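Local coordinates for protein quinoline 2-oxidoreductase large subunit (Pseudomonas putida, PDB 1T3Q) that forms the molybdenum-carrying subunit of a xanthine dehydrogenase family hydroxylase that oxidises quinoline at carbon 2, using a molybdopterin cytosine dinucleotide cofactor, at residues 72-83 against 267-275; 333-341 against 354-362. All blocks are in the same frame, centred on the assembly; numbering follows the deposited sequence.

Interaction 1 of 2, residues 72-83 against 267-275; sequences ELVWCGADVAEL and LVCLLSRAL
The Trp75 indole lies against Leu271, whose CD2 sits over one face of the six-membered ring, 3.6 Å from its centroid and 20° off the normal, a CH-pi contact. The two side chains run past each other in opposite senses, and Leu73 CD2 comes over the same face, offset toward the rim. With CG anti to its carbonyl carbon (chi1 -82°), Trp75 reaches from strand 72-76 to the helix: CZ3 meets Leu270 CB, in the ring plane at its edge, at 3.9 Å, and CZ2 lies 3.7 Å from Ala274 CB. With an alanine at Trp75, a gap would probably open between strand and helix, and Leu271 CD2 would lose the ring it rests on. The strand pairs with strand 115-121 at one outer end, within the chain, of a mixed sheet, and helix 267-275 packs on that sheet, joining the hammerhead-family region to the first cofactor-binding family region; the segment axes pass 10.2 Å apart at 135°. Where Glu72 and Leu73 both face Val120 of the next strand, a classic beta bulge forms, and Leu73 CD1 meets Leu275 CD2 at 3.6 Å. Past the strand, Cys76 occupies the N-cap position of helix 77-81, and its backbone N-H makes a nearly straight bond to the anti lone pair of Asp79 OD2 (2.9 Å). That helix turns Val80 toward Leu267, CG1 to CD2 4.0 Å, the side chains crossing at about a right angle. Beyond it, the CB of Leu83 rests on the Leu270 methyls. Arg273, its chain bent at chi3, brings the guanidinium alongside Leu83, and NH1 donates to a water 2.8 Å away, at the guanidinium edge, that probably donates in turn to Leu83 O.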
loop_
_atom_site.group_PDB
_atom_site.type_symbol
_atom_site.label_atom_id
_atom_site.label_comp_id
_atom_site.label_asym_id
_atom_site.label_seq_id
_atom_site.Cartn_x
_atom_site.Cartn_y
_atom_site.Cartn_z
ATOM N N GLU B 72 18.388 -8.783 -15.342
ATOM C CA GLU B 72 17.390 -8.249 -16.255
ATOM C C GLU B 72 17.881 -7.026 -17.013
ATOM O O GLU B 72 17.337 -6.677 -18.060
ATOM C CB GLU B 72 16.127 -7.879 -15.474
ATOM C CG GLU B 72 15.464 -9.060 -14.797
ATOM C CD GLU B 72 14.861 -10.030 -15.788
ATOM O OE1 GLU B 72 14.776 -11.233 -15.467
ATOM O OE2 GLU B 72 14.462 -9.590 -16.886
ATOM N N LEU B 73 18.917 -6.380 -16.500
ATOM C CA LEU B 73 19.398 -5.171 -17.144
ATOM C C LEU B 73 20.727 -4.682 -16.602
ATOM O O LEU B 73 21.027 -4.847 -15.421
ATOM C CB LEU B 73 18.333 -4.077 -16.977
ATOM C CG LEU B 73 18.563 -2.623 -17.411
ATOM C CD1 LEU B 73 17.230 -1.889 -17.380
ATOM C CD2 LEU B 73 19.566 -1.936 -16.493
ATOM N N VAL B 74 21.528 -4.086 -17.479
ATOM C CA VAL B 74 22.810 -3.514 -17.089
ATOM C C VAL B 74 22.970 -2.212 -17.873
ATOM O O VAL B 74 22.937 -2.216 -19.101
ATOM C CB VAL B 74 23.992 -4.447 -17.417
ATOM C CG1 VAL B 74 25.296 -3.783 -17.001
ATOM C CG2 VAL B 74 23.832 -5.773 -16.693
ATOM N N TRP B 75 23.126 -1.104 -17.156
ATOM C CA TRP B 75 23.281 0.207 -17.785
ATOM C C TRP B 75 24.634 0.830 -17.491
ATOM O O TRP B 75 25.207 0.619 -16.421
ATOM C CB TRP B 75 22.217 1.187 -17.280
ATOM C CG TRP B 75 20.868 1.102 -17.925
ATOM C CD1 TRP B 75 20.502 0.329 -18.991
ATOM C CD2 TRP B 75 19.706 1.849 -17.553
ATOM N NE1 TRP B 75 19.180 0.551 -19.304
ATOM C CE2 TRP B 75 18.669 1.480 -18.436
ATOM C CE3 TRP B 75 19.441 2.799 -16.554
ATOM C CZ2 TRP B 75 17.384 2.027 -18.352
ATOM C CZ3 TRP B 75 18.161 3.341 -16.471
ATOM C CH2 TRP B 75 17.151 2.953 -17.367
ATOM N N CYS B 76 25.144 1.599 -18.449
ATOM C CA CYS B 76 26.394 2.313 -18.249
ATOM C C CYS B 76 26.011 3.791 -18.361
ATOM O O CYS B 76 24.841 4.114 -18.559
ATOM C CB CYS B 76 27.435 1.923 -19.305
ATOM S SG CYS B 76 27.008 2.345 -21.001
ATOM N N GLY B 77 26.984 4.684 -18.232
ATOM C CA GLY B 77 26.692 6.107 -18.298
ATOM C C GLY B 77 25.964 6.589 -19.540
ATOM O O GLY B 77 25.129 7.490 -19.458
ATOM N N ALA B 78 26.276 5.992 -20.686
ATOM C CA ALA B 78 25.657 6.379 -21.950
ATOM C C ALA B 78 24.174 6.039 -22.002
ATOM O O ALA B 78 23.380 6.779 -22.585
ATOM C CB ALA B 78 26.388 5.714 -23.112
ATOM N N ASP B 79 23.802 4.912 -21.406
ATOM C CA ASP B 79 22.407 4.499 -21.376
ATOM C C ASP B 79 21.588 5.506 -20.575
ATOM O O ASP B 79 20.504 5.926 -20.987
ATOM C CB ASP B 79 22.271 3.125 -20.718
ATOM C CG ASP B 79 22.943 2.033 -21.513
ATOM O OD1 ASP B 79 22.621 1.892 -22.709
ATOM O OD2 ASP B 79 23.787 1.310 -20.944
ATOM N N VAL B 80 22.115 5.888 -19.421
ATOM C CA VAL B 80 21.429 6.831 -18.549
ATOM C C VAL B 80 21.383 8.236 -19.143
ATOM O O VAL B 80 20.359 8.913 -19.075
ATOM C CB VAL B 80 22.107 6.880 -17.164
ATOM C CG1 VAL B 80 21.344 7.801 -16.239
ATOM C CG2 VAL B 80 22.172 5.477 -16.579
ATOM N N ALA B 81 22.491 8.664 -19.736
ATOM C CA ALA B 81 22.573 9.995 -20.330
ATOM C C ALA B 81 21.431 10.267 -21.304
ATOM O O ALA B 81 21.037 11.416 -21.499
ATOM C CB ALA B 81 23.913 10.171 -21.030
ATOM N N GLU B 82 20.893 9.214 -21.911
ATOM C CA GLU B 82 19.798 9.368 -22.863
ATOM C C GLU B 82 18.479 9.675 -22.159
ATOM O O GLU B 82 17.551 10.210 -22.766
ATOM C CB GLU B 82 19.625 8.093 -23.695
ATOM C CG GLU B 82 20.880 7.624 -24.415
ATOM C CD GLU B 82 20.593 6.519 -25.415
ATOM O OE1 GLU B 82 21.556 5.918 -25.943
ATOM O OE2 GLU B 82 19.401 6.251 -25.681
ATOM N N LEU B 83 18.404 9.340 -20.877
ATOM C CA LEU B 83 17.185 9.548 -20.105
ATOM C C LEU B 83 17.240 10.771 -19.201
ATOM O O LEU B 83 16.215 11.382 -18.911
ATOM C CB LEU B 83 16.897 8.294 -19.273
ATOM C CG LEU B 83 16.802 7.008 -20.103
ATOM C CD1 LEU B 83 16.700 5.798 -19.182
ATOM C CD2 LEU B 83 15.592 7.087 -21.030
ATOM N N LEU B 267 17.667 7.048 -10.461
ATOM C CA LEU B 267 17.939 5.798 -11.154
ATOM C C LEU B 267 16.870 4.739 -10.966
ATOM O O LEU B 267 16.450 4.119 -11.940
ATOM C CB LEU B 267 19.309 5.250 -10.752
ATOM C CG LEU B 267 20.506 6.027 -11.314
ATOM C CD1 LEU B 267 21.783 5.561 -10.646
ATOM C CD2 LEU B 267 20.586 5.831 -12.840
ATOM N N VAL B 268 16.406 4.516 -9.736
ATOM C CA VAL B 268 15.383 3.491 -9.563
ATOM C C VAL B 268 14.109 3.828 -10.327
ATOM O O VAL B 268 13.435 2.934 -10.835
ATOM C CB VAL B 268 15.052 3.225 -8.071
ATOM C CG1 VAL B 268 16.254 2.574 -7.398
ATOM C CG2 VAL B 268 14.680 4.523 -7.366
ATOM N N CYS B 269 13.784 5.114 -10.430
ATOM C CA CYS B 269 12.590 5.518 -11.168
ATOM C C CYS B 269 12.782 5.207 -12.645
ATOM O O CYS B 269 11.886 4.673 -13.301
ATOM C CB CYS B 269 12.324 7.014 -10.993
ATOM S SG CYS B 269 11.882 7.481 -9.302
ATOM N N LEU B 270 13.959 5.546 -13.164
ATOM C CA LEU B 270 14.267 5.297 -14.565
ATOM C C LEU B 270 14.281 3.798 -14.845
ATOM O O LEU B 270 13.761 3.343 -15.857
ATOM C CB LEU B 270 15.628 5.905 -14.921
ATOM C CG LEU B 270 15.715 7.434 -14.899
ATOM C CD1 LEU B 270 17.140 7.871 -15.173
ATOM C CD2 LEU B 270 14.769 8.021 -15.940
ATOM N N LEU B 271 14.868 3.037 -13.930
ATOM C CA LEU B 271 14.958 1.592 -14.081
ATOM C C LEU B 271 13.596 0.913 -14.019
ATOM O O LEU B 271 13.303 0.021 -14.820
ATOM C CB LEU B 271 15.888 1.016 -13.010
ATOM C CG LEU B 271 17.371 1.354 -13.189
ATOM C CD1 LEU B 271 18.142 1.047 -11.910
ATOM C CD2 LEU B 271 17.934 0.558 -14.372
ATOM N N SER B 272 12.759 1.327 -13.073
ATOM C CA SER B 272 11.443 0.727 -12.956
ATOM C C SER B 272 10.608 1.042 -14.189
ATOM O O SER B 272 9.857 0.195 -14.669
ATOM C CB SER B 272 10.717 1.227 -11.708
ATOM O OG SER B 272 9.421 0.655 -11.646
ATOM N N ARG B 273 10.732 2.261 -14.708
ATOM C CA ARG B 273 9.964 2.615 -15.897
ATOM C C ARG B 273 10.440 1.754 -17.065
ATOM O O ARG B 273 9.638 1.254 -17.842
ATOM C CB ARG B 273 10.140 4.096 -16.243
ATOM C CG ARG B 273 9.302 4.542 -17.444
ATOM C CD ARG B 273 9.412 6.042 -17.701
ATOM N NE ARG B 273 10.786 6.436 -17.995
ATOM C CZ ARG B 273 11.163 7.671 -18.309
ATOM N NH1 ARG B 273 12.440 7.931 -18.561
ATOM N NH2 ARG B 273 10.263 8.644 -18.379
ATOM N N ALA B 274 11.750 1.576 -17.176
ATOM C CA ALA B 274 12.323 0.785 -18.261
ATOM C C ALA B 274 11.961 -0.701 -18.202
ATOM O O ALA B 274 11.707 -1.321 -19.230
ATOM C CB ALA B 274 13.845 0.945 -18.272
ATOM N N LEU B 275 11.919 -1.266 -17.000
ATOM C CA LEU B 275 11.627 -2.689 -16.845
ATOM C C LEU B 275 10.167 -3.061 -16.610
ATOM O O LEU B 275 9.791 -4.222 -16.771
ATOM C CB LEU B 275 12.480 -3.267 -15.707
ATOM C CG LEU B 275 13.998 -3.183 -15.869
ATOM C CD1 LEU B 275 14.683 -3.551 -14.557
ATOM C CD2 LEU B 275 14.448 -4.113 -16.989
HETATM O O HOH W 1 13.687 10.393 -18.856
#

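Interaction 2 of 2, residues 333-341 against 354-362; sequences QLVESHVGN and SEESIAVAT
This is a buried helix-on-strand contact inside a beta-alpha-beta unit, in which strand 312-322 leads through helix 337-342 to strand 352-360, parallel to the first. The helix, reached through a turn at 333-335 and with Glu336 at the N-cap position, lies almost antiparallel to the strand, the segment axes 7.5 Å apart at 162°. Such close spacing suits the small residues between them: Ser357 and Ala359 point from the strand toward the helix, whereas Ile358 and Val360 point away, the latter onto helix 147-152. Ala359 CB approaches Gln333 CB to 3.9 Å, and Gln333, extended beyond CG, runs on past this methyl toward Ala361. At the first residue of the helix, Ser337 CB lies 3.3 Å from Ser357 OG, while the Ser337 hydroxyl is hydrogen-bonded to Ser319 and Thr321 of strand 312-322, tying the helix to the other strand of the unit. At the far end Asn341 meets Glu355 obliquely, amide and carboxylate planes 87° apart; Glu355 folds back at chi2, and its OE2 accepts from the backbone N of Arg171. The Ser357 hydroxyl stands anti to its own backbone N (chi1 175°), under the first turn of the helix, with OG 2.9 Å from His338 N at an angle too poor for a hydrogen bond.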
loop_
_atom_site.group_PDB
_atom_site.type_symbol
_atom_site.label_atom_id
_atom_site.label_comp_id
_atom_site.label_asym_id
_atom_site.label_seq_id
_atom_site.Cartn_x
_atom_site.Cartn_y
_atom_site.Cartn_z
ATOM N N GLN B 333 27.937 23.242 -2.313
ATOM C CA GLN B 333 29.132 23.378 -1.503
ATOM C C GLN B 333 29.057 24.574 -0.552
ATOM O O GLN B 333 29.913 24.735 0.316
ATOM C CB GLN B 333 30.365 23.475 -2.411
ATOM C CG GLN B 333 30.559 22.206 -3.242
ATOM C CD GLN B 333 31.837 22.195 -4.057
ATOM O OE1 GLN B 333 32.111 21.232 -4.780
ATOM N NE2 GLN B 333 32.622 23.253 -3.952
ATOM N N LEU B 334 28.022 25.396 -0.704
ATOM C CA LEU B 334 27.858 26.563 0.163
ATOM C C LEU B 334 27.371 26.128 1.543
ATOM O O LEU B 334 27.313 26.935 2.473
ATOM C CB LEU B 334 26.856 27.549 -0.442
ATOM C CG LEU B 334 27.167 28.107 -1.835
ATOM C CD1 LEU B 334 26.207 29.256 -2.141
ATOM C CD2 LEU B 334 28.612 28.595 -1.888
ATOM N N VAL B 335 27.046 24.845 1.668
ATOM C CA VAL B 335 26.536 24.294 2.921
ATOM C C VAL B 335 27.533 24.394 4.082
ATOM O O VAL B 335 27.142 24.379 5.250
ATOM C CB VAL B 335 26.087 22.814 2.719
ATOM C CG1 VAL B 335 27.290 21.908 2.586
ATOM C CG2 VAL B 335 25.182 22.377 3.862
ATOM N N GLU B 336 28.819 24.507 3.770
ATOM C CA GLU B 336 29.829 24.623 4.818
ATOM C C GLU B 336 30.307 26.059 5.070
ATOM O O GLU B 336 29.650 26.812 5.786
ATOM C CB GLU B 336 31.016 23.706 4.515
ATOM C CG GLU B 336 30.721 22.224 4.798
ATOM C CD GLU B 336 30.664 21.913 6.293
ATOM O OE1 GLU B 336 30.025 20.908 6.677
ATOM O OE2 GLU B 336 31.271 22.664 7.083
ATOM N N SER B 337 31.440 26.438 4.484
ATOM C CA SER B 337 32.006 27.776 4.681
ATOM C C SER B 337 31.083 28.970 4.433
ATOM O O SER B 337 31.043 29.906 5.233
ATOM C CB SER B 337 33.266 27.945 3.822
ATOM O OG SER B 337 34.331 27.157 4.321
ATOM N N HIS B 338 30.353 28.943 3.326
ATOM C CA HIS B 338 29.474 30.049 2.977
ATOM C C HIS B 338 28.457 30.382 4.069
ATOM O O HIS B 338 28.446 31.498 4.586
ATOM C CB HIS B 338 28.768 29.750 1.653
ATOM C CG HIS B 338 28.089 30.939 1.047
ATOM N ND1 HIS B 338 26.805 31.315 1.376
ATOM C CD2 HIS B 338 28.522 31.840 0.132
ATOM C CE1 HIS B 338 26.475 32.395 0.689
ATOM N NE2 HIS B 338 27.500 32.733 -0.073
ATOM N N VAL B 339 27.603 29.429 4.426
ATOM C CA VAL B 339 26.616 29.702 5.466
ATOM C C VAL B 339 27.279 29.856 6.829
ATOM O O VAL B 339 26.759 30.555 7.703
ATOM C CB VAL B 339 25.540 28.600 5.541
ATOM C CG1 VAL B 339 24.771 28.553 4.233
ATOM C CG2 VAL B 339 26.178 27.252 5.848
ATOM N N GLY B 340 28.433 29.213 7.002
ATOM C CA GLY B 340 29.157 29.304 8.259
ATOM C C GLY B 340 29.650 30.713 8.555
ATOM O O GLY B 340 29.483 31.221 9.668
ATOM N N ASN B 341 30.263 31.354 7.562
ATOM C CA ASN B 341 30.772 32.706 7.752
ATOM C C ASN B 341 29.667 33.721 8.005
ATOM O O ASN B 341 29.903 34.757 8.627
ATOM C CB ASN B 341 31.607 33.150 6.544
ATOM C CG ASN B 341 33.036 32.648 6.608
ATOM O OD1 ASN B 341 33.915 33.156 5.911
ATOM N ND2 ASN B 341 33.278 31.641 7.440
ATOM N N SER B 354 36.455 40.863 8.845
ATOM C CA SER B 354 36.948 40.620 7.500
ATOM C C SER B 354 36.943 39.116 7.299
ATOM O O SER B 354 37.713 38.392 7.931
ATOM C CB SER B 354 38.365 41.159 7.323
ATOM O OG SER B 354 38.832 40.876 6.014
ATOM N N GLU B 355 36.060 38.641 6.432
ATOM C CA GLU B 355 35.979 37.219 6.187
ATOM C C GLU B 355 35.742 36.903 4.734
ATOM O O GLU B 355 35.207 37.720 3.983
ATOM C CB GLU B 355 34.873 36.584 7.045
ATOM C CG GLU B 355 33.460 37.120 6.828
ATOM C CD GLU B 355 32.875 36.763 5.476
ATOM O OE1 GLU B 355 33.084 35.621 5.007
ATOM O OE2 GLU B 355 32.185 37.622 4.883
ATOM N N GLU B 356 36.156 35.705 4.344
ATOM C CA GLU B 356 35.970 35.243 2.985
ATOM C C GLU B 356 35.659 33.756 3.041
ATOM O O GLU B 356 36.240 33.019 3.842
ATOM C CB GLU B 356 37.230 35.462 2.151
ATOM C CG GLU B 356 37.013 35.189 0.663
ATOM C CD GLU B 356 38.276 35.366 -0.166
ATOM O OE1 GLU B 356 38.164 35.472 -1.406
ATOM O OE2 GLU B 356 39.379 35.393 0.415
ATOM N N SER B 357 34.738 33.337 2.187
ATOM C CA SER B 357 34.325 31.949 2.093
ATOM C C SER B 357 34.740 31.414 0.725
ATOM O O SER B 357 34.396 32.000 -0.299
ATOM C CB SER B 357 32.806 31.852 2.242
ATOM O OG SER B 357 32.366 30.525 2.030
ATOM N N ILE B 358 35.475 30.306 0.714
ATOM C CA ILE B 358 35.926 29.695 -0.535
ATOM C C ILE B 358 35.537 28.217 -0.573
ATOM O O ILE B 358 35.840 27.467 0.358
ATOM C CB ILE B 358 37.465 29.773 -0.682
ATOM C CG1 ILE B 358 37.942 31.218 -0.519
ATOM C CG2 ILE B 358 37.886 29.233 -2.050
ATOM C CD1 ILE B 358 39.447 31.343 -0.386
ATOM N N ALA B 359 34.870 27.806 -1.647
ATOM C CA ALA B 359 34.468 26.413 -1.822
ATOM C C ALA B 359 35.217 25.903 -3.045
ATOM O O ALA B 359 35.092 26.471 -4.129
ATOM C CB ALA B 359 32.960 26.317 -2.053
ATOM N N VAL B 360 36.005 24.847 -2.878
ATOM C CA VAL B 360 36.758 24.301 -4.001
ATOM C C VAL B 360 36.385 22.868 -4.320
ATOM O O VAL B 360 36.096 22.063 -3.427
ATOM C CB VAL B 360 38.281 24.354 -3.754
ATOM C CG1 VAL B 360 38.724 25.795 -3.593
ATOM C CG2 VAL B 360 38.649 23.531 -2.515
ATOM N N ALA B 361 36.393 22.557 -5.610
ATOM C CA ALA B 361 36.079 21.217 -6.068
ATOM C C ALA B 361 37.309 20.334 -5.918
ATOM O O ALA B 361 38.436 20.765 -6.180
ATOM C CB ALA B 361 35.630 21.256 -7.523
ATOM N N THR B 362 37.088 19.101 -5.476
ATOM C CA THR B 362 38.157 18.132 -5.302
ATOM C C THR B 362 37.602 16.818 -5.832
ATOM O O THR B 362 36.389 16.671 -5.981
ATOM C CB THR B 362 38.531 17.950 -3.814
ATOM O OG1 THR B 362 37.376 17.525 -3.085
ATOM C CG2 THR B 362 39.041 19.256 -3.221
#

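Interactions 1 and 2 come one after the other along the chain, their centres about 35 Å apart and their nearest atoms about 19 Å apart, and share no helix or strand. Interaction 1 lies farther from the chain's centre and is partly buried; large apolar side chains, chiefly leucines round a tryptophan, fill the wider gap between an outermost strand and a helix distant in sequence, with a water between Arg273 and Leu83. Interaction 2 is buried, between neighbouring elements of one beta-alpha-beta unit, and uses serine, alanine and polar side chains at a closer spacing, with the Ser337 hydroxyl and the Glu355 carboxylate held by partners outside the contact.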